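Local atomic coordinates of polyketide biosynthesis cytochrome P450 PksS (PDB entry 4YZR), a protein that oxidises dihydrobacillaene as a haem-dependent cytochrome P450 monooxygenase in the biosynthesis of the polyketide antibiotic bacillaene. Residues 343-348 with 357-362; 108-113 with 351-356; 258-263 with 282-287. One frame throughout, in Å; residues are numbered along the deposited sequence.

Contact 1 of 3, residues 343-348 with 357-362. With HEM (protoporphyrin IX containing Fe), chain C.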
loop_
_atom_site.group_PDB
_atom_site.type_symbol
_atom_site.label_atom_id
_atom_site.label_comp_id
_atom_site.label_asym_id
_atom_site.label_seq_id
_atom_site.Cartn_x
_atom_site.Cartn_y
_atom_site.Cartn_z
ATOM N N ILE A 343 9.415 5.327 6.471
ATOM C CA ILE A 343 9.586 4.155 5.633
ATOM C C ILE A 343 8.248 3.511 5.194
ATOM O O ILE A 343 8.149 2.331 4.972
ATOM C CB ILE A 343 10.501 3.105 6.256
ATOM C CG1 ILE A 343 10.056 2.587 7.604
ATOM C CG2 ILE A 343 11.936 3.660 6.356
ATOM C CD1 ILE A 343 10.780 1.253 8.000
ATOM N N SER A 344 7.249 4.374 5.070
ATOM C CA SER A 344 5.934 3.883 4.625
ATOM C C SER A 344 5.897 3.287 3.245
ATOM O O SER A 344 5.005 2.507 2.928
ATOM C CB SER A 344 4.903 4.897 4.716
ATOM O OG SER A 344 4.830 5.366 6.120
ATOM N N PHE A 345 6.849 3.683 2.410
ATOM C CA PHE A 345 7.058 3.153 1.010
ATOM C C PHE A 345 8.189 2.119 0.988
ATOM O O PHE A 345 8.679 1.757 -0.068
ATOM C CB PHE A 345 7.283 4.260 0.046
ATOM C CG PHE A 345 6.114 5.148 -0.209
ATOM C CD1 PHE A 345 4.908 4.644 -0.673
ATOM C CD2 PHE A 345 6.196 6.558 -0.121
ATOM C CE1 PHE A 345 3.833 5.406 -0.981
ATOM C CE2 PHE A 345 5.151 7.363 -0.447
ATOM C CZ PHE A 345 3.978 6.809 -0.893
ATOM N N GLY A 346 8.656 1.681 2.180
ATOM C CA GLY A 346 9.794 0.793 2.268
ATOM C C GLY A 346 11.057 1.586 2.091
ATOM O O GLY A 346 11.149 2.779 2.390
ATOM N N PHE A 347 12.112 0.868 1.665
ATOM C CA PHE A 347 13.493 1.462 1.523
ATOM C C PHE A 347 14.363 0.575 0.729
ATOM O O PHE A 347 14.284 -0.622 0.993
ATOM C CB PHE A 347 14.145 1.689 2.928
ATOM C CG PHE A 347 15.460 2.326 2.821
ATOM C CD1 PHE A 347 15.558 3.637 2.740
ATOM C CD2 PHE A 347 16.594 1.566 2.636
ATOM C CE1 PHE A 347 16.756 4.248 2.479
ATOM C CE2 PHE A 347 17.835 2.177 2.349
ATOM C CZ PHE A 347 17.878 3.511 2.292
ATOM N N GLY A 348 15.120 1.173 -0.186
ATOM C CA GLY A 348 16.108 0.429 -0.954
ATOM C C GLY A 348 15.581 -0.169 -2.216
ATOM O O GLY A 348 14.889 0.520 -2.930
ATOM N N LEU A 357 2.463 8.200 -7.600
ATOM C CA LEU A 357 1.032 8.146 -7.867
ATOM C C LEU A 357 0.252 8.166 -6.576
ATOM O O LEU A 357 -0.720 8.888 -6.466
ATOM C CB LEU A 357 0.685 6.876 -8.677
ATOM C CG LEU A 357 -0.793 6.716 -8.971
ATOM C CD1 LEU A 357 -1.344 7.900 -9.752
ATOM C CD2 LEU A 357 -0.915 5.452 -9.855
ATOM N N ALA A 358 0.686 7.421 -5.564
ATOM C CA ALA A 358 0.031 7.499 -4.259
ATOM C C ALA A 358 0.079 8.893 -3.717
ATOM O O ALA A 358 -0.910 9.443 -3.201
ATOM C CB ALA A 358 0.709 6.549 -3.344
ATOM N N ARG A 359 1.230 9.555 -3.832
ATOM C CA ARG A 359 1.369 10.902 -3.355
ATOM C C ARG A 359 0.495 11.861 -4.126
ATOM O O ARG A 359 -0.109 12.769 -3.523
ATOM C CB ARG A 359 2.827 11.352 -3.456
ATOM C CG ARG A 359 3.727 10.730 -2.399
ATOM C CD ARG A 359 5.190 11.036 -2.653
ATOM N NE ARG A 359 5.995 10.717 -1.470
ATOM C CZ ARG A 359 7.187 10.122 -1.418
ATOM N NH1 ARG A 359 7.761 9.633 -2.463
ATOM N NH2 ARG A 359 7.755 9.956 -0.202
ATOM N N LEU A 360 0.319 11.680 -5.442
ATOM C CA LEU A 360 -0.512 12.575 -6.226
ATOM C C LEU A 360 -1.944 12.370 -5.886
ATOM O O LEU A 360 -2.745 13.344 -5.765
ATOM C CB LEU A 360 -0.247 12.334 -7.665
ATOM C CG LEU A 360 -1.038 13.201 -8.677
ATOM C CD1 LEU A 360 -0.779 14.683 -8.470
ATOM C CD2 LEU A 360 -0.671 12.828 -10.072
ATOM N N GLU A 361 -2.412 11.123 -5.743
ATOM C CA GLU A 361 -3.767 10.888 -5.342
ATOM C C GLU A 361 -4.052 11.487 -4.022
ATOM O O GLU A 361 -5.130 12.095 -3.784
ATOM C CB GLU A 361 -4.129 9.382 -5.332
ATOM C CG GLU A 361 -4.119 8.756 -6.700
ATOM C CD GLU A 361 -4.566 7.302 -6.723
ATOM O OE1 GLU A 361 -5.556 6.954 -6.035
ATOM O OE2 GLU A 361 -3.997 6.477 -7.500
ATOM N N GLY A 362 -3.190 11.344 -3.053
ATOM C CA GLY A 362 -3.348 11.925 -1.712
ATOM C C GLY A 362 -3.406 13.433 -1.813
ATOM O O GLY A 362 -4.311 14.059 -1.206
HETATM C CHA HEM C . 6.375 -1.705 -3.130
HETATM C CHB HEM C . 3.830 0.887 0.056
HETATM C CHC HEM C . 0.949 2.445 -3.539
HETATM C CHD HEM C . 3.412 -0.267 -6.637
HETATM C C1A HEM C . 5.930 -1.161 -1.949
HETATM C C2A HEM C . 6.518 -1.299 -0.609
HETATM C C3A HEM C . 5.777 -0.641 0.246
HETATM C C4A HEM C . 4.730 0.042 -0.518
HETATM C CMA HEM C . 5.916 -0.599 1.715
HETATM C CAA HEM C . 7.704 -2.215 -0.281
HETATM C CBA HEM C . 7.291 -3.565 0.089
HETATM C CGA HEM C . 8.419 -4.602 0.510
HETATM O O1A HEM C . 7.934 -5.692 0.973
HETATM O O2A HEM C . 9.514 -4.195 0.387
HETATM C C1B HEM C . 2.812 1.530 -0.646
HETATM C C2B HEM C . 1.878 2.463 -0.108
HETATM C C3B HEM C . 1.049 2.921 -1.077
HETATM C C4B HEM C . 1.497 2.241 -2.293
HETATM C CMB HEM C . 1.885 2.825 1.306
HETATM C CAB HEM C . -0.064 3.854 -1.059
HETATM C CBB HEM C . -0.202 4.718 -0.115
HETATM C C1C HEM C . 1.350 1.902 -4.730
HETATM C C2C HEM C . 0.796 2.083 -6.014
HETATM C C3C HEM C . 1.506 1.299 -6.926
HETATM C C4C HEM C . 2.480 0.601 -6.149
HETATM C CMC HEM C . -0.270 3.115 -6.269
HETATM C CAC HEM C . 1.316 1.163 -8.360
HETATM C CBC HEM C . 0.191 1.338 -8.953
HETATM C C1D HEM C . 4.429 -0.921 -5.983
HETATM C C2D HEM C . 5.324 -1.873 -6.595
HETATM C C3D HEM C . 6.174 -2.255 -5.597
HETATM C C4D HEM C . 5.802 -1.529 -4.367
HETATM C CMD HEM C . 5.372 -2.273 -8.053
HETATM C CAD HEM C . 7.340 -3.206 -5.694
HETATM C CBD HEM C . 8.622 -2.514 -6.038
HETATM C CGD HEM C . 9.853 -3.444 -6.267
HETATM O O1D HEM C . 9.751 -4.592 -5.821
HETATM O O2D HEM C . 10.833 -2.915 -6.826
HETATM N NA HEM C . 4.913 -0.267 -1.835
HETATM N NB HEM C . 2.573 1.463 -1.999
HETATM N NC HEM C . 2.385 1.015 -4.838
HETATM N ND HEM C . 4.697 -0.736 -4.648
HETATM FE FE HEM C . 3.693 0.411 -3.353
#

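Contact 2 of 3, residues 108-113 with 351-356. With HEM (protoporphyrin IX containing Fe), chain C.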
loop_
_atom_site.group_PDB
_atom_site.type_symbol
_atom_site.label_atom_id
_atom_site.label_comp_id
_atom_site.label_asym_id
_atom_site.label_seq_id
_atom_site.Cartn_x
_atom_site.Cartn_y
_atom_site.Cartn_z
ATOM N N GLN A 108 9.748 3.365 -16.290
ATOM C CA GLN A 108 9.341 4.488 -17.062
ATOM C C GLN A 108 7.850 4.857 -16.919
ATOM O O GLN A 108 7.519 6.026 -17.097
ATOM C CB GLN A 108 9.733 4.277 -18.503
ATOM C CG GLN A 108 8.933 3.213 -19.166
ATOM C CD GLN A 108 9.300 1.787 -18.773
ATOM O OE1 GLN A 108 10.209 1.518 -17.952
ATOM N NE2 GLN A 108 8.584 0.853 -19.401
ATOM N N ALA A 109 6.966 3.955 -16.604
ATOM C CA ALA A 109 5.647 4.239 -16.338
ATOM C C ALA A 109 5.354 5.005 -15.126
ATOM O O ALA A 109 4.230 5.607 -14.931
ATOM C CB ALA A 109 4.790 2.993 -16.363
ATOM N N PHE A 110 6.359 5.149 -14.265
ATOM C CA PHE A 110 6.157 5.835 -12.973
ATOM C C PHE A 110 7.177 6.918 -12.761
ATOM O O PHE A 110 7.324 7.358 -11.614
ATOM C CB PHE A 110 6.140 4.747 -11.872
ATOM C CG PHE A 110 4.898 3.897 -11.895
ATOM C CD1 PHE A 110 3.758 4.267 -11.202
ATOM C CD2 PHE A 110 4.861 2.754 -12.592
ATOM C CE1 PHE A 110 2.634 3.540 -11.322
ATOM C CE2 PHE A 110 3.744 1.952 -12.775
ATOM C CZ PHE A 110 2.598 2.333 -12.077
ATOM N N THR A 111 7.660 7.498 -13.870
ATOM C CA THR A 111 8.553 8.709 -13.687
ATOM C C THR A 111 7.770 9.945 -13.361
ATOM O O THR A 111 6.531 10.022 -13.621
ATOM C CB THR A 111 9.346 8.886 -14.921
ATOM O OG1 THR A 111 8.424 8.875 -16.028
ATOM C CG2 THR A 111 10.376 7.735 -14.990
ATOM N N PRO A 112 8.448 10.929 -12.728
ATOM C CA PRO A 112 7.697 12.105 -12.269
ATOM C C PRO A 112 6.787 12.825 -13.281
ATOM O O PRO A 112 5.618 13.085 -12.932
ATOM C CB PRO A 112 8.816 13.030 -11.756
ATOM C CG PRO A 112 9.914 12.078 -11.284
ATOM C CD PRO A 112 9.884 10.987 -12.341
ATOM N N ARG A 113 7.170 12.946 -14.526
ATOM C CA ARG A 113 6.348 13.669 -15.479
ATOM C C ARG A 113 5.180 12.786 -15.853
ATOM O O ARG A 113 4.100 13.301 -16.084
ATOM C CB ARG A 113 7.241 13.991 -16.713
ATOM C CG ARG A 113 6.456 14.703 -17.837
ATOM C CD ARG A 113 6.006 16.086 -17.472
ATOM N NE ARG A 113 5.970 16.894 -18.707
ATOM C CZ ARG A 113 5.624 18.188 -18.758
ATOM N NH1 ARG A 113 5.341 18.872 -17.632
ATOM N NH2 ARG A 113 5.610 18.804 -19.919
ATOM N N PHE A 351 11.828 -0.163 -2.892
ATOM C CA PHE A 351 11.087 1.031 -2.543
ATOM C C PHE A 351 9.914 1.169 -3.531
ATOM O O PHE A 351 10.054 1.092 -4.775
ATOM C CB PHE A 351 12.005 2.247 -2.668
ATOM C CG PHE A 351 11.350 3.557 -2.370
ATOM C CD1 PHE A 351 11.273 4.025 -1.077
ATOM C CD2 PHE A 351 10.697 4.261 -3.319
ATOM C CE1 PHE A 351 10.622 5.194 -0.802
ATOM C CE2 PHE A 351 10.017 5.412 -3.040
ATOM C CZ PHE A 351 9.996 5.921 -1.782
ATOM N N CYS A 352 8.754 1.566 -2.991
ATOM C CA CYS A 352 7.545 1.590 -3.808
ATOM C C CYS A 352 7.679 2.297 -5.093
ATOM O O CYS A 352 7.906 3.454 -5.196
ATOM C CB CYS A 352 6.473 2.261 -2.951
ATOM S SG CYS A 352 4.861 2.373 -3.787
ATOM N N LEU A 353 7.366 1.567 -6.151
ATOM C CA LEU A 353 7.314 2.095 -7.514
ATOM C C LEU A 353 6.234 3.108 -7.719
ATOM O O LEU A 353 6.355 4.041 -8.472
ATOM C CB LEU A 353 7.150 0.931 -8.473
ATOM C CG LEU A 353 7.114 1.287 -9.994
ATOM C CD1 LEU A 353 8.490 1.672 -10.460
ATOM C CD2 LEU A 353 6.512 0.126 -10.725
ATOM N N GLY A 354 5.140 2.880 -7.047
ATOM C CA GLY A 354 3.945 3.741 -7.204
ATOM C C GLY A 354 3.924 4.944 -6.327
ATOM O O GLY A 354 2.939 5.686 -6.343
ATOM N N ALA A 355 4.977 5.214 -5.589
ATOM C CA ALA A 355 4.984 6.346 -4.618
ATOM C C ALA A 355 4.561 7.642 -5.244
ATOM O O ALA A 355 3.753 8.352 -4.647
ATOM C CB ALA A 355 6.335 6.462 -3.901
ATOM N N PRO A 356 4.985 7.988 -6.491
ATOM C CA PRO A 356 4.548 9.296 -6.960
ATOM C C PRO A 356 3.047 9.327 -7.215
ATOM O O PRO A 356 2.391 10.367 -7.069
ATOM C CB PRO A 356 5.327 9.457 -8.306
ATOM C CG PRO A 356 6.293 8.348 -8.310
ATOM C CD PRO A 356 6.067 7.370 -7.281
HETATM C CHA HEM C . 6.375 -1.705 -3.130
HETATM C CHB HEM C . 3.830 0.887 0.056
HETATM C CHC HEM C . 0.949 2.445 -3.539
HETATM C CHD HEM C . 3.412 -0.267 -6.637
HETATM C C1A HEM C . 5.930 -1.161 -1.949
HETATM C C2A HEM C . 6.518 -1.299 -0.609
HETATM C C3A HEM C . 5.777 -0.641 0.246
HETATM C C4A HEM C . 4.730 0.042 -0.518
HETATM C CMA HEM C . 5.916 -0.599 1.715
HETATM C CAA HEM C . 7.704 -2.215 -0.281
HETATM C CBA HEM C . 7.291 -3.565 0.089
HETATM C CGA HEM C . 8.419 -4.602 0.510
HETATM O O1A HEM C . 7.934 -5.692 0.973
HETATM O O2A HEM C . 9.514 -4.195 0.387
HETATM C C1B HEM C . 2.812 1.530 -0.646
HETATM C C2B HEM C . 1.878 2.463 -0.108
HETATM C C3B HEM C . 1.049 2.921 -1.077
HETATM C C4B HEM C . 1.497 2.241 -2.293
HETATM C CMB HEM C . 1.885 2.825 1.306
HETATM C CAB HEM C . -0.064 3.854 -1.059
HETATM C CBB HEM C . -0.202 4.718 -0.115
HETATM C C1C HEM C . 1.350 1.902 -4.730
HETATM C C2C HEM C . 0.796 2.083 -6.014
HETATM C C3C HEM C . 1.506 1.299 -6.926
HETATM C C4C HEM C . 2.480 0.601 -6.149
HETATM C CMC HEM C . -0.270 3.115 -6.269
HETATM C CAC HEM C . 1.316 1.163 -8.360
HETATM C CBC HEM C . 0.191 1.338 -8.953
HETATM C C1D HEM C . 4.429 -0.921 -5.983
HETATM C C2D HEM C . 5.324 -1.873 -6.595
HETATM C C3D HEM C . 6.174 -2.255 -5.597
HETATM C C4D HEM C . 5.802 -1.529 -4.367
HETATM C CMD HEM C . 5.372 -2.273 -8.053
HETATM C CAD HEM C . 7.340 -3.206 -5.694
HETATM C CBD HEM C . 8.622 -2.514 -6.038
HETATM C CGD HEM C . 9.853 -3.444 -6.267
HETATM O O1D HEM C . 9.751 -4.592 -5.821
HETATM O O2D HEM C . 10.833 -2.915 -6.826
HETATM N NA HEM C . 4.913 -0.267 -1.835
HETATM N NB HEM C . 2.573 1.463 -1.999
HETATM N NC HEM C . 2.385 1.015 -4.838
HETATM N ND HEM C . 4.697 -0.736 -4.648
HETATM FE FE HEM C . 3.693 0.411 -3.353
HETATM O O HOH W 1 8.590 5.325 -9.211
#

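Contact 3 of 3, residues 258-263 with 282-287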
loop_
_atom_site.group_PDB
_atom_site.type_symbol
_atom_site.label_atom_id
_atom_site.label_comp_id
_atom_site.label_asym_id
_atom_site.label_seq_id
_atom_site.Cartn_x
_atom_site.Cartn_y
_atom_site.Cartn_z
ATOM N N LEU A 258 -9.349 14.230 10.614
ATOM C CA LEU A 258 -10.572 14.474 11.385
ATOM C C LEU A 258 -10.323 14.305 12.875
ATOM O O LEU A 258 -11.143 14.872 13.645
ATOM C CB LEU A 258 -11.727 13.640 10.850
ATOM C CG LEU A 258 -12.099 13.910 9.397
ATOM C CD1 LEU A 258 -13.199 12.946 8.997
ATOM C CD2 LEU A 258 -12.488 15.359 9.191
ATOM N N GLN A 259 -9.312 13.562 13.304
ATOM C CA GLN A 259 -8.979 13.395 14.705
ATOM C C GLN A 259 -8.036 14.430 15.219
ATOM O O GLN A 259 -7.840 14.480 16.444
ATOM C CB GLN A 259 -8.351 12.045 14.936
ATOM C CG GLN A 259 -9.185 10.811 14.714
ATOM C CD GLN A 259 -8.243 9.524 14.614
ATOM O OE1 GLN A 259 -7.027 9.554 14.140
ATOM N NE2 GLN A 259 -8.782 8.503 14.944
ATOM N N HIS A 260 -7.510 15.274 14.342
ATOM C CA HIS A 260 -6.533 16.318 14.668
ATOM C C HIS A 260 -6.920 17.639 14.075
ATOM O O HIS A 260 -6.410 18.113 13.090
ATOM C CB HIS A 260 -5.127 15.915 14.191
ATOM C CG HIS A 260 -4.587 14.664 14.808
ATOM N ND1 HIS A 260 -4.926 13.389 14.385
ATOM C CD2 HIS A 260 -3.769 14.478 15.871
ATOM C CE1 HIS A 260 -4.294 12.487 15.108
ATOM N NE2 HIS A 260 -3.542 13.134 15.986
ATOM N N LYS A 261 -7.974 18.205 14.664
ATOM C CA LYS A 261 -8.611 19.428 14.106
ATOM C C LYS A 261 -7.716 20.606 13.895
ATOM O O LYS A 261 -7.887 21.319 12.919
ATOM C CB LYS A 261 -9.803 19.831 14.954
ATOM C CG LYS A 261 -11.025 18.963 14.650
ATOM C CD LYS A 261 -11.996 19.062 15.846
ATOM C CE LYS A 261 -13.463 18.974 15.466
ATOM N NZ LYS A 261 -14.256 18.258 16.518
ATOM N N LYS A 262 -6.754 20.818 14.784
ATOM C CA LYS A 262 -5.838 21.896 14.614
ATOM C C LYS A 262 -4.944 21.715 13.410
ATOM O O LYS A 262 -4.618 22.650 12.727
ATOM C CB LYS A 262 -5.008 22.151 15.872
ATOM C CG LYS A 262 -5.879 22.849 16.929
ATOM C CD LYS A 262 -5.020 23.398 18.049
ATOM C CE LYS A 262 -4.694 22.272 18.998
ATOM N NZ LYS A 262 -3.867 22.716 20.163
ATOM N N GLU A 263 -4.566 20.470 13.108
ATOM C CA GLU A 263 -3.760 20.224 11.912
ATOM C C GLU A 263 -4.632 20.258 10.662
ATOM O O GLU A 263 -4.191 20.818 9.642
ATOM C CB GLU A 263 -3.079 18.851 12.020
ATOM C CG GLU A 263 -2.099 18.724 13.193
ATOM C CD GLU A 263 -0.969 19.724 13.056
ATOM O OE1 GLU A 263 -0.135 19.683 12.133
ATOM O OE2 GLU A 263 -0.959 20.659 13.917
ATOM N N LEU A 282 1.309 9.672 5.631
ATOM C CA LEU A 282 1.967 8.384 5.366
ATOM C C LEU A 282 2.678 7.893 6.573
ATOM O O LEU A 282 2.567 6.698 6.926
ATOM C CB LEU A 282 2.926 8.537 4.221
ATOM C CG LEU A 282 2.328 8.563 2.829
ATOM C CD1 LEU A 282 3.172 9.264 1.796
ATOM C CD2 LEU A 282 1.956 7.131 2.384
ATOM N N ARG A 283 3.438 8.731 7.262
ATOM C CA ARG A 283 4.167 8.317 8.414
ATOM C C ARG A 283 3.257 7.850 9.523
ATOM O O ARG A 283 3.486 6.791 10.124
ATOM C CB ARG A 283 5.053 9.456 8.954
ATOM C CG ARG A 283 5.868 9.091 10.148
ATOM C CD ARG A 283 6.473 10.281 10.924
ATOM N NE ARG A 283 5.489 11.017 11.639
ATOM C CZ ARG A 283 5.121 10.752 12.893
ATOM N NH1 ARG A 283 5.634 9.791 13.584
ATOM N NH2 ARG A 283 4.143 11.478 13.477
ATOM N N TYR A 284 2.244 8.625 9.843
ATOM C CA TYR A 284 1.365 8.406 10.993
ATOM C C TYR A 284 0.373 7.271 10.738
ATOM O O TYR A 284 0.110 6.489 11.705
ATOM C CB TYR A 284 0.636 9.720 11.253
ATOM C CG TYR A 284 -0.164 9.749 12.529
ATOM C CD1 TYR A 284 0.400 10.110 13.705
ATOM C CD2 TYR A 284 -1.458 9.387 12.503
ATOM C CE1 TYR A 284 -0.423 10.135 14.882
ATOM C CE2 TYR A 284 -2.262 9.389 13.647
ATOM C CZ TYR A 284 -1.711 9.754 14.772
ATOM O OH TYR A 284 -2.534 9.732 15.923
ATOM N N THR A 285 -0.119 7.085 9.537
ATOM C CA THR A 285 -1.124 6.087 9.284
ATOM C C THR A 285 -0.517 4.817 8.802
ATOM O O THR A 285 -1.241 3.806 8.790
ATOM C CB THR A 285 -2.182 6.550 8.269
ATOM O OG1 THR A 285 -1.682 6.637 6.929
ATOM C CG2 THR A 285 -2.891 7.870 8.748
ATOM N N SER A 286 0.712 4.780 8.297
ATOM C CA SER A 286 1.416 3.601 7.795
ATOM C C SER A 286 0.444 2.612 7.148
ATOM O O SER A 286 0.298 1.446 7.705
ATOM C CB SER A 286 2.210 2.947 8.910
ATOM O OG SER A 286 3.216 3.877 9.424
ATOM N N PRO A 287 -0.144 2.866 5.998
ATOM C CA PRO A 287 -1.131 1.973 5.366
ATOM C C PRO A 287 -0.627 0.589 5.288
ATOM O O PRO A 287 -1.399 -0.391 5.499
ATOM C CB PRO A 287 -1.373 2.617 4.035
ATOM C CG PRO A 287 -1.098 4.097 4.260
ATOM C CD PRO A 287 0.051 4.151 5.240
HETATM O O HOH W 2 -4.878 8.536 15.776
#

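Contact 1 of 3, residues 343-348 with 357-362
In the cysteine-ligand loop of the cytochrome P450 fold, F345, the phenylalanine that opens the F-G-x-G-x-H-x-C-x-G signature, meets A358 and R359 of helix 355-372, the L helix of the family, on the proximal side of the haem. A type I turn from I343 to G346, closed by G346 N to I343 O at 2.9 Å, delivers the ring. With CG beside the backbone N and anti to the carbonyl carbon (chi1 -68°), F345 runs out over pyrrole ring B, and its CE1 lies 3.6 Å from HEM C2B. A358 CB sits at the edge of the F345 ring, near its plane, 4.1 Å from CE1. The same methyl packs on the haem vinyl, 3.6 Å from HEM CAB, so phenylalanine, alanine and porphyrin touch one another in turn. R359 crosses the outer part of the phenyl group on an extended chain from CG to NE. Its NE forms a salt bridge to E279, which should hold the flat group in place. The guanidinium and phenyl planes are 72° apart, and F345 CE2 stands over the centre of one guanidinium face, 3.6 Å from R359 CZ.

Contact 2 of 3, residues 108-113 with 351-356
F110 and L353 supply the apolar part of this contact, their side chains crossing at about a right angle. L353 CG lies anti to its own backbone N (chi1 -178°), which carries the isobutyl group past the haem margin to F110: CD2 of L353 is 3.6 Å from CD2 of F110, while L353 CB is 3.7 Å from HEM CMD. Farther round, the phenyl ring meets G354 CA and the haem vinyl carbons CAC and CBC; L238 of helix 228-259 touches both F110 and L353. P356, in the first turn of helix 355-372, lays CG 3.6 Å from the carbonyl oxygen of F110. The polar link is indirect: one water donates to L353 O at 2.7 Å and, weakly, to F110 O at 3.4 Å, bridging the two carbonyl oxygens. Coordination comes from C352, whose SG binds the haem iron at 2.3 Å. Two residues on, G354, without a side chain, brings CA to 3.5 Å from HEM C3C, at the N-cap position of helix 355-372. The loop carrying the axial cysteine sulfur on the proximal face of the haem, running into that helix, is the cysteine-ligand loop that defines cytochromes P450.

Contact 3 of 3, residues 258-263 with 282-287
H260 and Y284 reach toward each other from opposite directions, the phenol oxygen meeting the imidazole edge. H260 sits at the N-cap position of helix 261-269; its CG is beside the backbone N (chi1 -61°), and ND1 is hydrogen-bonded to A256 O one turn back, which fixes the rotation of the imidazole and leaves CE1 and NE2 facing Y284. Y284 swings the other way, with CG anti to the backbone N (chi1 -171°), a torsion that carries the phenol out from helix 274-285 to the imidazole. Y284 OH lies near the imidazole plane, 3.4 Å from H260 CE1 and 3.5 Å from H260 NE2. The ring planes are 87° apart with centroids 5.3 Å apart, but H260 CE1 approaches the phenol ring obliquely. A water also ties the tyrosine to Q259, the residue before H260: it lies in the plane of the phenol, 2.6 Å from Y284 OH, and donates to Q259 OE1 at 2.9 Å. R283 NH2 comes to the edge of the Y284 ring, and R322 makes a cation-pi contact with it. R283 NE is salt-bridged to E280, the pairing of the P450 ExxR motif. Through these two aromatic side chains the junction between helices 228-259 and 261-269 touches the last turn of helix 274-285, while L333, in a loop, packs on both H260 and Y284.

Contacts 1 and 2 are buried and share helix 355-372 and the haem, whereas contact 3 lies at the surface, its Y284 side chain about 12 Å from the haem. The first two meet directly: F345 O accepts a probable hydrogen bond from C352 N at 2.9 Å, and F345 CE2 packs on A355 CB. Contact 3 joins contact 1 through S344 OG and L282 O, 2.7 Å apart, and through L282 CD1 against F345 CE2, but does not touch contact 2, whose centre is about 24 Å from its own. The chemistry follows the depth: apolar side chains, porphyrin and the cysteine sulfur dominate the haem contacts, with one guanidinium on a phenyl ring and one bridging water, while contact 3 relies on a histidine, a tyrosine and a water.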